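Local coordinates for USG-1 protein homolog (Pseudomonas aeruginosa, PDB 2HJS) that probably acts as an NAD(P)-dependent oxidoreductase of the aspartate-semialdehyde dehydrogenase family, though its true substrate is not established, at residues D292-G297 and I313-V318; A213-I218 and N234-Q239. All coordinates share one frame; numbering follows the deposited sequence.

Interaction 1 of 2, residues D292-G297 and I313-V318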
# COMPACT_ATOMS: atom_id res chain seq x y z
N ASP A 292 -6.43 19.88 9.44
CA ASP A 292 -6.77 19.14 10.65
C ASP A 292 -7.63 17.90 10.44
O ASP A 292 -7.66 17.05 11.31
CB ASP A 292 -7.50 20.02 11.66
CG ASP A 292 -6.70 21.25 12.08
OD1 ASP A 292 -5.51 21.37 11.74
OD2 ASP A 292 -7.29 22.12 12.76
N GLU A 293 -8.37 17.82 9.33
CA GLU A 293 -9.27 16.71 9.11
C GLU A 293 -8.51 15.44 8.76
O GLU A 293 -7.53 15.46 8.02
CB GLU A 293 -10.26 17.01 7.97
CG GLU A 293 -11.01 18.36 8.12
CD GLU A 293 -11.84 18.37 9.38
OE1 GLU A 293 -12.78 17.55 9.45
OE2 GLU A 293 -11.53 19.16 10.30
N THR A 294 -8.98 14.33 9.29
CA THR A 294 -8.59 13.02 8.82
C THR A 294 -9.68 12.63 7.80
O THR A 294 -10.86 12.60 8.12
CB THR A 294 -8.56 12.06 10.00
OG1 THR A 294 -7.44 12.39 10.82
CG2 THR A 294 -8.46 10.61 9.56
N TYR A 295 -9.26 12.37 6.57
CA TYR A 295 -10.19 12.09 5.47
C TYR A 295 -10.44 10.59 5.34
O TYR A 295 -9.50 9.81 5.42
CB TYR A 295 -9.61 12.59 4.17
CG TYR A 295 -9.71 14.08 3.98
CD1 TYR A 295 -10.69 14.61 3.14
CD2 TYR A 295 -8.83 14.96 4.62
CE1 TYR A 295 -10.80 15.98 2.94
CE2 TYR A 295 -8.94 16.35 4.43
CZ TYR A 295 -9.93 16.83 3.59
OH TYR A 295 -10.07 18.18 3.36
N VAL A 296 -11.69 10.19 5.13
CA VAL A 296 -12.03 8.77 5.04
C VAL A 296 -12.89 8.57 3.80
O VAL A 296 -13.89 9.26 3.65
CB VAL A 296 -12.82 8.27 6.28
CG1 VAL A 296 -13.07 6.73 6.19
CG2 VAL A 296 -12.08 8.59 7.55
N GLY A 297 -12.50 7.63 2.94
CA GLY A 297 -13.28 7.27 1.76
C GLY A 297 -13.31 5.78 1.44
O GLY A 297 -12.83 4.95 2.22
N ILE A 313 -8.13 5.78 4.60
CA ILE A 313 -7.95 6.90 5.51
C ILE A 313 -6.70 7.67 5.10
O ILE A 313 -5.65 7.07 4.85
CB ILE A 313 -7.78 6.39 6.98
CG1 ILE A 313 -8.96 5.50 7.39
CG2 ILE A 313 -7.58 7.60 7.94
CD1 ILE A 313 -8.74 4.77 8.73
N VAL A 314 -6.79 8.99 4.99
CA VAL A 314 -5.58 9.77 4.78
C VAL A 314 -5.54 10.90 5.78
O VAL A 314 -6.56 11.53 6.08
CB VAL A 314 -5.36 10.27 3.29
CG1 VAL A 314 -5.17 9.06 2.28
CG2 VAL A 314 -6.42 11.23 2.83
N SER A 315 -4.35 11.15 6.30
CA SER A 315 -4.17 12.17 7.33
C SER A 315 -2.75 12.69 7.30
O SER A 315 -1.81 11.98 6.88
CB SER A 315 -4.42 11.55 8.71
OG SER A 315 -4.76 12.57 9.66
N ASP A 316 -2.60 13.93 7.75
CA ASP A 316 -1.30 14.56 7.93
C ASP A 316 -0.65 13.99 9.21
O ASP A 316 -1.03 14.35 10.34
CB ASP A 316 -1.47 16.09 8.00
CG ASP A 316 -0.15 16.83 8.06
OD1 ASP A 316 0.86 16.25 8.54
OD2 ASP A 316 -0.13 18.02 7.63
N ASN A 317 0.31 13.08 9.03
CA ASN A 317 0.99 12.43 10.15
C ASN A 317 1.69 13.42 11.08
O ASN A 317 1.74 13.20 12.28
CB ASN A 317 1.99 11.38 9.63
CG ASN A 317 3.00 11.97 8.66
OD1 ASN A 317 2.65 12.62 7.67
ND2 ASN A 317 4.28 11.76 8.97
N VAL A 318 2.20 14.51 10.55
CA VAL A 318 2.89 15.49 11.38
C VAL A 318 1.95 16.42 12.16
O VAL A 318 1.97 16.45 13.40
CB VAL A 318 3.92 16.29 10.55
CG1 VAL A 318 4.52 17.44 11.39
CG2 VAL A 318 5.02 15.33 10.05
O HOH W 1 -4.79 15.77 8.39
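Y295 and V314 face each other as the antiparallel hydrogen-bonded pair of a beta hairpin, in which the axes of 294-297 and 313-315 come within 4.8 Å and their directions are 162° apart. Two backbone bonds hold the pair: Y295 N to V314 O, and V314 N to Y295 O at 2.9 Å with an N-H...O angle of 163°. Y295 O takes a second, softer contact from I313 CA at 3.3 Å, a CA-H...O interaction that spreads the grip into the next pair, V296 with I313, which is not hydrogen-bonded.

On the Y295 face, CB of Y295 rests on CG2 of V314 at 3.7 Å, while the ring turns off towards P282 and V276. On the side of V296 and I313, where V296 CG2 and I313 CG1 are 4.4 Å apart, methyls pack next to a polar patch made by T294 and S315. T294 CG2 lies 3.5 Å from I313 CG2, the two side chains running obliquely to one another, and helix 133-145 covers T294 and V296 through V141. With OG1 of T294 beside the backbone N (chi1 -71°), its methyl falls on I313 and its hydroxyl on S315. S315 OG donates to T294 OG1 over 2.9 Å. Where the strands part, a water links E293 O, 2.8 Å away, to D316 N. D316 then caps helix 317-336, its OD1 accepting from R319 N and, weakly, from V318 N.

T294 OG1 is also hydrogen-bonded to E140 OE1 and K320 NZ; three partners probably fix the rotation of this buried hydroxyl, while the water ties one strand's start to the helix beginning.

Interaction 2 of 2, residues A213-I218 and N234-Q239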
# COMPACT_ATOMS: atom_id res chain seq x y z
N ALA A 213 9.42 -2.15 14.33
CA ALA A 213 9.16 -1.36 15.51
C ALA A 213 7.86 -0.56 15.41
O ALA A 213 7.10 -0.49 16.38
CB ALA A 213 10.39 -0.41 15.86
N ILE A 214 7.62 0.07 14.26
CA ILE A 214 6.39 0.85 14.10
C ILE A 214 5.14 -0.05 14.16
O ILE A 214 4.13 0.32 14.71
CB ILE A 214 6.43 1.79 12.83
CG1 ILE A 214 5.22 2.73 12.82
CG2 ILE A 214 6.45 1.00 11.53
CD1 ILE A 214 5.12 3.63 14.03
N GLU A 215 5.25 -1.25 13.61
CA GLU A 215 4.16 -2.24 13.63
C GLU A 215 3.82 -2.71 15.07
O GLU A 215 2.64 -2.85 15.42
CB GLU A 215 4.54 -3.44 12.76
CG GLU A 215 4.34 -3.17 11.29
CD GLU A 215 5.05 -4.15 10.37
OE1 GLU A 215 5.60 -5.20 10.84
OE2 GLU A 215 5.06 -3.88 9.14
N ARG A 216 4.87 -2.98 15.86
CA ARG A 216 4.76 -3.27 17.28
C ARG A 216 4.09 -2.13 18.02
O ARG A 216 3.18 -2.35 18.83
CB ARG A 216 6.16 -3.49 17.87
CG ARG A 216 6.49 -4.93 18.20
CD ARG A 216 7.92 -5.34 17.86
NE ARG A 216 9.00 -4.45 18.32
CZ ARG A 216 10.10 -4.24 17.61
NH1 ARG A 216 10.27 -4.83 16.42
NH2 ARG A 216 11.04 -3.44 18.05
N ARG A 217 4.55 -0.91 17.75
CA ARG A 217 4.01 0.27 18.41
C ARG A 217 2.52 0.47 18.10
O ARG A 217 1.71 0.69 19.01
CB ARG A 217 4.81 1.53 18.07
CG ARG A 217 4.39 2.70 18.95
CD ARG A 217 5.09 4.01 18.62
NE ARG A 217 4.49 5.10 19.38
CZ ARG A 217 4.88 6.37 19.32
NH1 ARG A 217 5.87 6.73 18.52
NH2 ARG A 217 4.26 7.28 20.05
N ILE A 218 2.17 0.39 16.82
CA ILE A 218 0.80 0.58 16.40
C ILE A 218 -0.07 -0.48 17.08
O ILE A 218 -1.14 -0.16 17.64
CB ILE A 218 0.66 0.47 14.86
CG1 ILE A 218 1.26 1.70 14.17
CG2 ILE A 218 -0.78 0.30 14.45
CD1 ILE A 218 1.66 1.46 12.72
N ASN A 234 -4.17 -6.98 12.58
CA ASN A 234 -3.03 -7.35 11.76
C ASN A 234 -2.51 -6.11 11.02
O ASN A 234 -3.28 -5.44 10.33
CB ASN A 234 -3.42 -8.49 10.80
CG ASN A 234 -2.27 -8.99 9.97
OD1 ASN A 234 -1.85 -8.34 9.01
ND2 ASN A 234 -1.78 -10.20 10.29
N VAL A 235 -1.23 -5.78 11.23
CA VAL A 235 -0.63 -4.52 10.76
C VAL A 235 0.56 -4.76 9.85
O VAL A 235 1.48 -5.44 10.26
CB VAL A 235 0.05 -3.69 11.87
CG1 VAL A 235 0.20 -2.22 11.43
CG2 VAL A 235 -0.65 -3.79 13.14
N THR A 236 0.55 -4.14 8.68
CA THR A 236 1.69 -4.06 7.81
C THR A 236 1.96 -2.58 7.54
O THR A 236 1.07 -1.85 7.09
CB THR A 236 1.43 -4.79 6.48
OG1 THR A 236 1.00 -6.12 6.78
CG2 THR A 236 2.69 -4.84 5.62
N CYS A 237 3.19 -2.14 7.81
CA CYS A 237 3.60 -0.79 7.41
C CYS A 237 4.60 -0.85 6.28
O CYS A 237 5.68 -1.42 6.40
CB CYS A 237 4.17 0.01 8.59
SG CYS A 237 2.92 0.31 9.84
N ILE A 238 4.23 -0.20 5.18
CA ILE A 238 5.01 -0.17 3.97
C ILE A 238 5.56 1.24 3.84
O ILE A 238 4.92 2.21 4.26
CB ILE A 238 4.08 -0.50 2.78
CG1 ILE A 238 3.76 -1.98 2.79
CG2 ILE A 238 4.67 -0.11 1.42
CD1 ILE A 238 2.45 -2.22 2.03
N GLN A 239 6.75 1.37 3.27
CA GLN A 239 7.33 2.68 3.01
C GLN A 239 7.06 3.09 1.55
O GLN A 239 7.54 2.43 0.63
CB GLN A 239 8.83 2.63 3.23
CG GLN A 239 9.50 3.97 3.07
CD GLN A 239 9.47 4.70 4.34
OE1 GLN A 239 10.21 4.37 5.27
NE2 GLN A 239 8.59 5.70 4.44
O HOH W 2 7.03 -2.03 8.73
O HOH W 3 3.69 -6.99 11.75
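E215 OE2 is gripped by C237 N at 2.9 Å and by a water at 2.7 Å. The amide bond is almost straight, 178° at the hydrogen, and comes in on the anti side of the carboxylate, 18° out of its plane. That same water also donates to C237 O, and a second one links OE1 to V235 O, so the carboxylate is tied to the strand on both sides of T236, at V235 O and at C237 N and O. An extended chain beyond CG (chi2 164°) carries the group from the helix to this edge. OE1 further accepts from S212 N and forms a salt bridge with R298 of the second subunit.

Beside the carboxylate, the packing is apolar. I218 reaches C237 SG with CD1, a close 3.3 Å, and sets CG2 against V235 CG1 at 4.1 Å, while I214 CG2 covers C237 CB at 3.8 Å. V235 and C237 both point toward the helix; T236 between them points away and packs on S249 of the second subunit.

Strand 233-239 is outermost in its sheet within the chain, and E215 takes its C237 N-H with a charge probably stabilised by R298 of the second subunit, so helix, strand and dimer interface meet at one carboxylate.

How the interactions relate
Both contacts belong to the dimerisation domain and reach one mixed six-stranded sheet, with their centres about 18 Å apart and their nearest atoms about 9 Å apart. Along the chain, both segments of interaction 2 come first and both of interaction 1 follow. Interaction 2 sets helix 213-225 against strand 233-239, outermost at one side of the sheet; interaction 1 joins the neighbouring strands 294-301 and 308-315 towards the other side. Strands 151-160 and 246-254 lie between. The second subunit touches interaction 2 but not the segments of interaction 1. R298, on strand 294-301 just past segment 292-297, is one of the residues by which the hairpin takes part in the dimer interface, at interaction 2 of the partner subunit.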